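Local coordinates for protein trans-isoprenyl diphosphate synthase (Caulobacter crescentus, PDB 3OYR) that probably extends farnesyl diphosphate with isopentenyl diphosphate units to all-trans-octaprenyl diphosphate, the precursor of isoprenoid quinone side chains, at residues 33-38 / 72-77; 175-180 / 275-280; 235-240 / 258-263. All blocks are in the same frame, centred on the assembly; numbering follows the deposited sequence. Where two conformers were deposited one is given.

In the fold
The three contacts join parts of one all-helical isoprenoid synthase fold. Interactions 1 and 3 are buried throughout, whereas interaction 2 is partly buried and joins a loop to a short helix. Interaction 1 stands alone, its centre about 32 Å from that of interaction 3 and about 42 Å from that of interaction 2, across the centre of the chain. Interactions 2 and 3 are in contact, their centres about 14 Å apart, Leu261 of interaction 3 packing on Trp276 and Ile280 of interaction 2. Chemically, interaction 1 sets a valine against an aspartate, a methionine and a second valine, interaction 2 is leucine packing, and interaction 3 adds a water bridge near the metal and diphosphate site.

Interaction 1. Residues 33-38 / 72-77; sequences ADMAGV and MTVAAA
Val74 packs both its methyl groups against Asp34 and Met35, and it has the most surface buried here, in a helix-helix contact within the all-alpha isoprenoid synthase fold. The segments 33-38 and 72-77, of helices 25-45 and 68-79, have axes at 131° that stay 10.4 Å apart at closest approach, so side chains rather than backbones fill the interface. The chi1 of Val74 (167°) sets CG1 anti to the backbone N, so that CG1 lies on Asp34, while CG2 is shared by Asp34 CB, Met35 and Val38. CG1 is 3.7 Å from Asp34 OD2 and equally near Asp34 CB, a van der Waals contact. The charge is satisfied elsewhere: Asp34 OD1 forms a salt bridge with Arg78, on the helix of Val74, and a hydrogen bond with Gln88 of helix 87-109. Val74 also touches Trp329 of helix 328-342. An alanine here would lose both methyls and would probably open a gap between the two helices, leaving Asp34 CB and Met35 SD without their apolar partner. Met35, bent at chi2 (-55°), brings its SD to 4.1 Å from Val74 CG2, while Val38 CG2 reaches the same methyl at 4.3 Å.

Interaction 2. Residues 175-180 / 275-280; sequences HDLNLS and FWERAI
Leu177 lays its CD2 methyl over the CB and CG2 of Ile280, where the loop between helices 150-173 and 181-206 meets the short helix 273-281 of the all-helical isoprenoid synthase fold. CD2 is 3.9 Å from Ile280 CB, and no hydrogen bond crosses the contact, so the join is one of van der Waals packing. The same methyl sits 4.0 Å from Trp276 O and 4.3 Å from Glu277 CA; it thus rests on one turn of helix, touching backbone as well as side chain. Trp276 O is itself taken by Ile280 N at 2.7 Å, and a wider pi-type turn spans 277-280. The chi1 of Ile280 (-56°) puts CG2 anti to the backbone N, next to Leu177, and sends CG1 the other way, toward Leu261 of helix 259-267. Trp276 likewise starts toward the loop, but its ring leads off to Leu261 and Ile265, with Phe275 CD2 3.7 Å above one face of the indole and offset toward the rim. Glu277 borders the contact, its carboxylate only grazing the leucine. In the loop itself, Asn178 N makes a weak hydrogen bond to Asp176 OD1, 3.0 Å long with an N-H...O angle of 127°.

Interaction 3. Residues 235-240 / 258-263; sequences LDYGGA and TLPLLL
Tyr237 reaches from the last turn of helix 211-238 to the N-terminal end of helix 259-267 in the all-helical isoprenoid synthase fold, meeting Pro260, the N-cap Thr258 and Leu261 in turn along its side chain. Its CD2 lies 4.1 Å from Pro260 CB, approached obliquely, and Thr258 OG1 stands at the ring edge, 4.0 Å from CE2 and near the ring plane. At the far end Tyr237 OH comes to 3.9 Å from Leu261 CB. A water completes this shell: it lies in the ring plane, 2.7 Å from Tyr237 OH, and donates to Thr258 OG1 at 2.7 Å, bridging two hydroxyls that do not meet directly. A chi1 of 60° places Thr258 OG1 between its own backbone N and carbonyl carbon, turned to the water. Further out, Ile297 of helix 287-299 touches Tyr237, Pro260 and Leu261 alike. Neighbouring Asp236, like Asp232 one turn earlier, belongs to a calcium site known for this protein, though no ion is bound to Asp236 here. The side chain of Thr258 is about 7 Å from a bound calcium ion. The chemistry is therefore mixed: van der Waals contacts join the two helix ends, while the water gives both buried hydroxyls a polar partner.

Interaction 1. Residues 33-38 / 72-77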
loop_
_atom_site.group_PDB
_atom_site.type_symbol
_atom_site.label_atom_id
_atom_site.label_comp_id
_atom_site.label_asym_id
_atom_site.label_seq_id
_atom_site.Cartn_x
_atom_site.Cartn_y
_atom_site.Cartn_z
ATOM N N ALA B 33 5.041 21.027 19.921
ATOM C CA ALA B 33 4.369 22.012 19.088
ATOM C C ALA B 33 4.258 21.560 17.618
ATOM O O ALA B 33 3.318 21.932 16.918
ATOM C CB ALA B 33 5.063 23.394 19.195
ATOM N N ASP B 34 5.218 20.774 17.148
ATOM C CA ASP B 34 5.137 20.243 15.796
ATOM C C ASP B 34 4.214 19.038 15.702
ATOM O O ASP B 34 3.517 18.864 14.706
ATOM C CB ASP B 34 6.530 19.893 15.285
ATOM C CG ASP B 34 7.345 21.132 14.973
ATOM O OD1 ASP B 34 6.850 22.019 14.242
ATOM O OD2 ASP B 34 8.485 21.224 15.462
ATOM N N MET B 35 4.218 18.204 16.736
ATOM C CA MET B 35 3.371 17.022 16.740
ATOM C C MET B 35 1.882 17.301 16.857
ATOM O O MET B 35 1.057 16.468 16.471
ATOM C CB MET B 35 3.801 16.051 17.826
ATOM C CG MET B 35 5.090 15.256 17.467
ATOM S SD MET B 35 5.115 14.320 15.918
ATOM C CE MET B 35 4.019 12.963 16.325
ATOM N N ALA B 36 1.524 18.443 17.426
ATOM C CA ALA B 36 0.128 18.840 17.438
ATOM C C ALA B 36 -0.315 19.091 16.000
ATOM O O ALA B 36 -1.390 18.671 15.629
ATOM C CB ALA B 36 -0.118 20.064 18.353
ATOM N N GLY B 37 0.530 19.732 15.192
ATOM C CA GLY B 37 0.262 19.865 13.763
ATOM C C GLY B 37 0.172 18.540 13.006
ATOM O O GLY B 37 -0.693 18.367 12.134
ATOM N N VAL B 38 1.069 17.611 13.344
ATOM C CA VAL B 38 1.143 16.294 12.705
ATOM C C VAL B 38 -0.116 15.485 13.040
ATOM O O VAL B 38 -0.749 14.889 12.154
ATOM C CB VAL B 38 2.448 15.548 13.153
ATOM C CG1 VAL B 38 2.516 14.161 12.599
ATOM C CG2 VAL B 38 3.680 16.338 12.705
ATOM N N MET B 72 10.941 11.502 14.491
ATOM C CA MET B 72 12.249 11.584 13.845
ATOM C C MET B 72 12.248 12.532 12.649
ATOM O O MET B 72 13.210 13.266 12.466
ATOM C CB MET B 72 12.788 10.196 13.500
ATOM C CG MET B 72 13.390 9.531 14.717
ATOM S SD MET B 72 13.544 7.753 14.555
ATOM C CE MET B 72 14.681 7.729 13.150
ATOM N N THR B 73 11.165 12.540 11.871
ATOM C CA THR B 73 11.009 13.514 10.803
ATOM C C THR B 73 11.057 14.921 11.396
ATOM O O THR B 73 11.788 15.787 10.891
ATOM C CB THR B 73 9.672 13.329 10.045
ATOM O OG1 THR B 73 9.605 12.009 9.504
ATOM C CG2 THR B 73 9.524 14.373 8.906
ATOM N N VAL B 74 10.287 15.142 12.461
ATOM C CA VAL B 74 10.283 16.439 13.156
ATOM C C VAL B 74 11.692 16.801 13.667
ATOM O O VAL B 74 12.230 17.864 13.337
ATOM C CB VAL B 74 9.222 16.492 14.297
ATOM C CG1 VAL B 74 9.481 17.709 15.189
ATOM C CG2 VAL B 74 7.815 16.537 13.704
ATOM N N ALA B 75 12.292 15.900 14.433
ATOM C CA ALA B 75 13.675 16.105 14.926
ATOM C C ALA B 75 14.701 16.419 13.830
ATOM O O ALA B 75 15.533 17.339 13.983
ATOM C CB ALA B 75 14.138 14.907 15.760
ATOM N N ALA B 76 14.621 15.686 12.716
ATOM C CA ALA B 76 15.568 15.863 11.623
ATOM C C ALA B 76 15.390 17.208 10.961
ATOM O O ALA B 76 16.373 17.852 10.602
ATOM C CB ALA B 76 15.416 14.763 10.589
ATOM N N ALA B 77 14.135 17.630 10.799
ATOM C CA ALA B 77 13.850 18.926 10.176
ATOM C C ALA B 77 14.355 20.112 11.013
ATOM O O ALA B 77 14.965 21.060 10.482
ATOM C CB ALA B 77 12.351 19.057 9.874
#

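Interaction 2. Residues 175-180 / 275-280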
loop_
_atom_site.group_PDB
_atom_site.type_symbol
_atom_site.label_atom_id
_atom_site.label_comp_id
_atom_site.label_asym_id
_atom_site.label_seq_id
_atom_site.Cartn_x
_atom_site.Cartn_y
_atom_site.Cartn_z
ATOM N N HIS B 175 11.441 -18.621 7.326
ATOM C CA HIS B 175 10.668 -19.755 7.832
ATOM C C HIS B 175 11.389 -21.099 7.749
ATOM O O HIS B 175 10.756 -22.145 7.626
ATOM C CB HIS B 175 9.290 -19.779 7.162
ATOM C CG HIS B 175 8.455 -18.585 7.506
ATOM N ND1 HIS B 175 7.539 -18.590 8.535
ATOM C CD2 HIS B 175 8.443 -17.330 6.997
ATOM C CE1 HIS B 175 6.975 -17.398 8.626
ATOM N NE2 HIS B 175 7.507 -16.614 7.703
ATOM N N ASP B 176 12.722 -21.048 7.817
ATOM C CA ASP B 176 13.568 -22.233 7.984
ATOM C C ASP B 176 14.767 -21.901 8.873
ATOM O O ASP B 176 15.253 -20.767 8.873
ATOM C CB ASP B 176 13.978 -22.872 6.633
ATOM C CG ASP B 176 15.112 -22.123 5.914
ATOM O OD1 ASP B 176 16.306 -22.386 6.205
ATOM O OD2 ASP B 176 14.805 -21.307 5.016
ATOM N N LEU B 177 15.236 -22.896 9.625
ATOM C CA LEU B 177 16.304 -22.709 10.625
ATOM C C LEU B 177 17.704 -22.472 10.051
ATOM O O LEU B 177 18.613 -22.045 10.772
ATOM C CB LEU B 177 16.329 -23.856 11.650
ATOM C CG LEU B 177 15.672 -25.212 11.364
ATOM C CD1 LEU B 177 16.531 -26.364 11.870
ATOM C CD2 LEU B 177 14.285 -25.267 11.984
ATOM N N ASN B 178 17.882 -22.730 8.759
ATOM C CA ASN B 178 19.151 -22.424 8.123
ATOM C C ASN B 178 19.158 -21.026 7.483
ATOM O O ASN B 178 19.656 -20.819 6.370
ATOM C CB ASN B 178 19.554 -23.517 7.137
ATOM C CG ASN B 178 21.031 -23.876 7.248
ATOM O OD1 ASN B 178 21.523 -24.227 8.329
ATOM N ND2 ASN B 178 21.748 -23.786 6.129
ATOM N N LEU B 179 18.580 -20.078 8.213
ATOM C CA LEU B 179 18.638 -18.673 7.874
ATOM C C LEU B 179 19.947 -18.115 8.427
ATOM O O LEU B 179 20.279 -18.318 9.597
ATOM C CB LEU B 179 17.427 -17.952 8.486
ATOM C CG LEU B 179 17.360 -16.420 8.472
ATOM C CD1 LEU B 179 17.083 -15.924 7.071
ATOM C CD2 LEU B 179 16.287 -15.915 9.415
ATOM N N SER B 180 20.706 -17.428 7.588
ATOM C CA SER B 180 21.953 -16.831 8.051
ATOM C C SER B 180 21.671 -15.498 8.726
ATOM O O SER B 180 20.603 -14.915 8.547
ATOM C CB SER B 180 22.950 -16.650 6.899
ATOM O OG SER B 180 22.569 -15.575 6.062
ATOM N N PHE B 275 14.164 -30.516 18.711
ATOM C CA PHE B 275 13.120 -29.653 19.277
ATOM C C PHE B 275 12.799 -28.489 18.340
ATOM O O PHE B 275 11.625 -28.208 18.082
ATOM C CB PHE B 275 13.505 -29.137 20.675
ATOM C CG PHE B 275 12.688 -27.950 21.138
ATOM C CD1 PHE B 275 11.343 -28.092 21.468
ATOM C CD2 PHE B 275 13.267 -26.689 21.244
ATOM C CE1 PHE B 275 10.590 -26.998 21.892
ATOM C CE2 PHE B 275 12.516 -25.591 21.669
ATOM C CZ PHE B 275 11.177 -25.747 21.993
ATOM N N TRP B 276 13.847 -27.814 17.860
ATOM C CA TRP B 276 13.703 -26.703 16.920
ATOM C C TRP B 276 13.094 -27.190 15.606
ATOM O O TRP B 276 12.155 -26.578 15.092
ATOM C CB TRP B 276 15.047 -26.022 16.638
ATOM C CG TRP B 276 15.883 -25.638 17.844
ATOM C CD1 TRP B 276 17.129 -26.104 18.142
ATOM C CD2 TRP B 276 15.555 -24.689 18.880
ATOM N NE1 TRP B 276 17.593 -25.520 19.297
ATOM C CE2 TRP B 276 16.649 -24.649 19.771
ATOM C CE3 TRP B 276 14.443 -23.877 19.142
ATOM C CZ2 TRP B 276 16.670 -23.829 20.908
ATOM C CZ3 TRP B 276 14.462 -23.058 20.282
ATOM C CH2 TRP B 276 15.570 -23.042 21.146
ATOM N N GLU B 277 13.621 -28.309 15.099
ATOM C CA GLU B 277 13.161 -28.950 13.858
ATOM C C GLU B 277 11.651 -29.205 13.848
ATOM O O GLU B 277 10.971 -28.933 12.855
ATOM C CB GLU B 277 13.905 -30.274 13.638
ATOM C CG GLU B 277 14.516 -30.447 12.242
ATOM C CD GLU B 277 13.503 -30.327 11.105
ATOM O OE1 GLU B 277 12.605 -31.194 10.996
ATOM O OE2 GLU B 277 13.618 -29.369 10.311
ATOM N N ARG B 278 11.141 -29.714 14.966
ATOM C CA ARG B 278 9.716 -29.954 15.147
ATOM C C ARG B 278 8.942 -28.637 15.245
ATOM O O ARG B 278 7.981 -28.426 14.505
ATOM C CB ARG B 278 9.490 -30.812 16.400
ATOM C CG ARG B 278 8.047 -31.255 16.644
ATOM C CD ARG B 278 7.920 -32.134 17.893
ATOM N NE ARG B 278 8.232 -31.416 19.133
ATOM C CZ ARG B 278 9.331 -31.599 19.864
ATOM N NH1 ARG B 278 10.252 -32.487 19.500
ATOM N NH2 ARG B 278 9.508 -30.891 20.968
ATOM N N ALA B 279 9.390 -27.757 16.140
ATOM C CA ALA B 279 8.676 -26.521 16.458
ATOM C C ALA B 279 8.732 -25.450 15.366
ATOM O O ALA B 279 7.789 -24.673 15.227
ATOM C CB ALA B 279 9.169 -25.950 17.780
ATOM N N ILE B 280 9.825 -25.408 14.605
ATOM C CA ILE B 280 10.045 -24.339 13.620
ATOM C C ILE B 280 10.027 -24.838 12.172
ATOM O O ILE B 280 9.305 -24.293 11.331
ATOM C CB ILE B 280 11.375 -23.572 13.895
ATOM C CG1 ILE B 280 11.403 -23.003 15.324
ATOM C CG2 ILE B 280 11.637 -22.493 12.832
ATOM C CD1 ILE B 280 10.528 -21.773 15.559
#

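Interaction 3. Residues 235-240 / 258-263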
loop_
_atom_site.group_PDB
_atom_site.type_symbol
_atom_site.label_atom_id
_atom_site.label_comp_id
_atom_site.label_asym_id
_atom_site.label_seq_id
_atom_site.Cartn_x
_atom_site.Cartn_y
_atom_site.Cartn_z
ATOM N N LEU B 235 12.599 -8.454 22.466
ATOM C CA LEU B 235 11.345 -8.248 23.211
ATOM C C LEU B 235 10.264 -9.288 22.899
ATOM O O LEU B 235 9.415 -9.576 23.735
ATOM C CB LEU B 235 10.797 -6.821 23.009
ATOM C CG LEU B 235 11.453 -5.737 23.859
ATOM C CD1 LEU B 235 10.946 -4.364 23.465
ATOM C CD2 LEU B 235 11.222 -5.989 25.358
ATOM N N ASP B 236 10.305 -9.868 21.706
ATOM C CA ASP B 236 9.330 -10.882 21.344
ATOM C C ASP B 236 9.432 -12.128 22.237
ATOM O O ASP B 236 8.433 -12.787 22.517
ATOM C CB ASP B 236 9.464 -11.281 19.883
ATOM C CG ASP B 236 8.127 -11.715 19.278
ATOM O OD1 ASP B 236 7.214 -10.868 19.164
ATOM O OD2 ASP B 236 7.988 -12.900 18.920
ATOM N N TYR B 237 10.643 -12.438 22.676
ATOM C CA TYR B 237 10.847 -13.540 23.604
ATOM C C TYR B 237 10.795 -13.070 25.054
ATOM O O TYR B 237 10.105 -13.672 25.867
ATOM C CB TYR B 237 12.156 -14.278 23.282
ATOM C CG TYR B 237 12.053 -15.092 22.010
ATOM C CD1 TYR B 237 11.505 -16.375 22.032
ATOM C CD2 TYR B 237 12.458 -14.568 20.778
ATOM C CE1 TYR B 237 11.382 -17.127 20.877
ATOM C CE2 TYR B 237 12.349 -15.322 19.613
ATOM C CZ TYR B 237 11.805 -16.609 19.683
ATOM O OH TYR B 237 11.674 -17.385 18.566
ATOM N N GLY B 238 11.482 -11.972 25.354
ATOM C CA GLY B 238 11.664 -11.511 26.727
ATOM C C GLY B 238 10.669 -10.520 27.309
ATOM O O GLY B 238 10.714 -10.237 28.508
ATOM N N GLY B 239 9.774 -9.980 26.484
ATOM C CA GLY B 239 8.816 -8.969 26.958
ATOM C C GLY B 239 7.498 -9.535 27.462
ATOM O O GLY B 239 7.189 -10.704 27.243
ATOM N N ALA B 240 6.716 -8.700 28.138
ATOM C CA ALA B 240 5.369 -9.094 28.565
ATOM C C ALA B 240 4.333 -8.487 27.643
ATOM O O ALA B 240 4.419 -7.304 27.289
ATOM C CB ALA B 240 5.101 -8.669 29.992
ATOM N N THR B 258 14.324 -15.474 13.925
ATOM C CA THR B 258 14.948 -14.185 14.112
ATOM C C THR B 258 16.254 -14.477 14.819
ATOM O O THR B 258 16.469 -15.599 15.301
ATOM C CB THR B 258 14.074 -13.282 14.975
ATOM O OG1 THR B 258 13.892 -13.888 16.249
ATOM C CG2 THR B 258 12.697 -13.080 14.343
ATOM N N LEU B 259 17.123 -13.478 14.869
ATOM C CA LEU B 259 18.420 -13.601 15.498
ATOM C C LEU B 259 18.447 -14.230 16.917
ATOM O O LEU B 259 19.269 -15.110 17.138
ATOM C CB LEU B 259 19.183 -12.272 15.444
ATOM C CG LEU B 259 20.665 -12.351 15.796
ATOM C CD1 LEU B 259 21.423 -13.093 14.699
ATOM C CD2 LEU B 259 21.233 -10.974 16.049
ATOM N N PRO B 260 17.559 -13.810 17.864
ATOM C CA PRO B 260 17.654 -14.470 19.184
ATOM C C PRO B 260 17.553 -15.994 19.101
ATOM O O PRO B 260 18.326 -16.698 19.765
ATOM C CB PRO B 260 16.455 -13.916 19.954
ATOM C CG PRO B 260 16.149 -12.628 19.312
ATOM C CD PRO B 260 16.551 -12.730 17.875
ATOM N N LEU B 261 16.640 -16.478 18.258
ATOM C CA LEU B 261 16.459 -17.907 17.998
ATOM C C LEU B 261 17.673 -18.548 17.327
ATOM O O LEU B 261 18.115 -19.632 17.728
ATOM C CB LEU B 261 15.213 -18.131 17.132
ATOM C CG LEU B 261 14.944 -19.581 16.720
ATOM C CD1 LEU B 261 14.625 -20.381 17.957
ATOM C CD2 LEU B 261 13.830 -19.701 15.684
ATOM N N LEU B 262 18.195 -17.875 16.308
ATOM C CA LEU B 262 19.366 -18.341 15.573
ATOM C C LEU B 262 20.602 -18.471 16.471
ATOM O O LEU B 262 21.339 -19.469 16.394
ATOM C CB LEU B 262 19.676 -17.400 14.407
ATOM C CG LEU B 262 18.719 -17.296 13.214
ATOM C CD1 LEU B 262 19.282 -16.295 12.188
ATOM C CD2 LEU B 262 18.497 -18.651 12.563
ATOM N N LEU B 263 20.812 -17.465 17.319
ATOM C CA LEU B 263 21.941 -17.441 18.228
ATOM C C LEU B 263 21.804 -18.521 19.292
ATOM O O LEU B 263 22.786 -19.193 19.592
ATOM C CB LEU B 263 22.109 -16.069 18.878
ATOM C CG LEU B 263 22.595 -14.898 18.009
ATOM C CD1 LEU B 263 22.575 -13.591 18.814
ATOM C CD2 LEU B 263 23.990 -15.156 17.427
HETATM O O HOH W 1 12.391 -16.156 16.294
#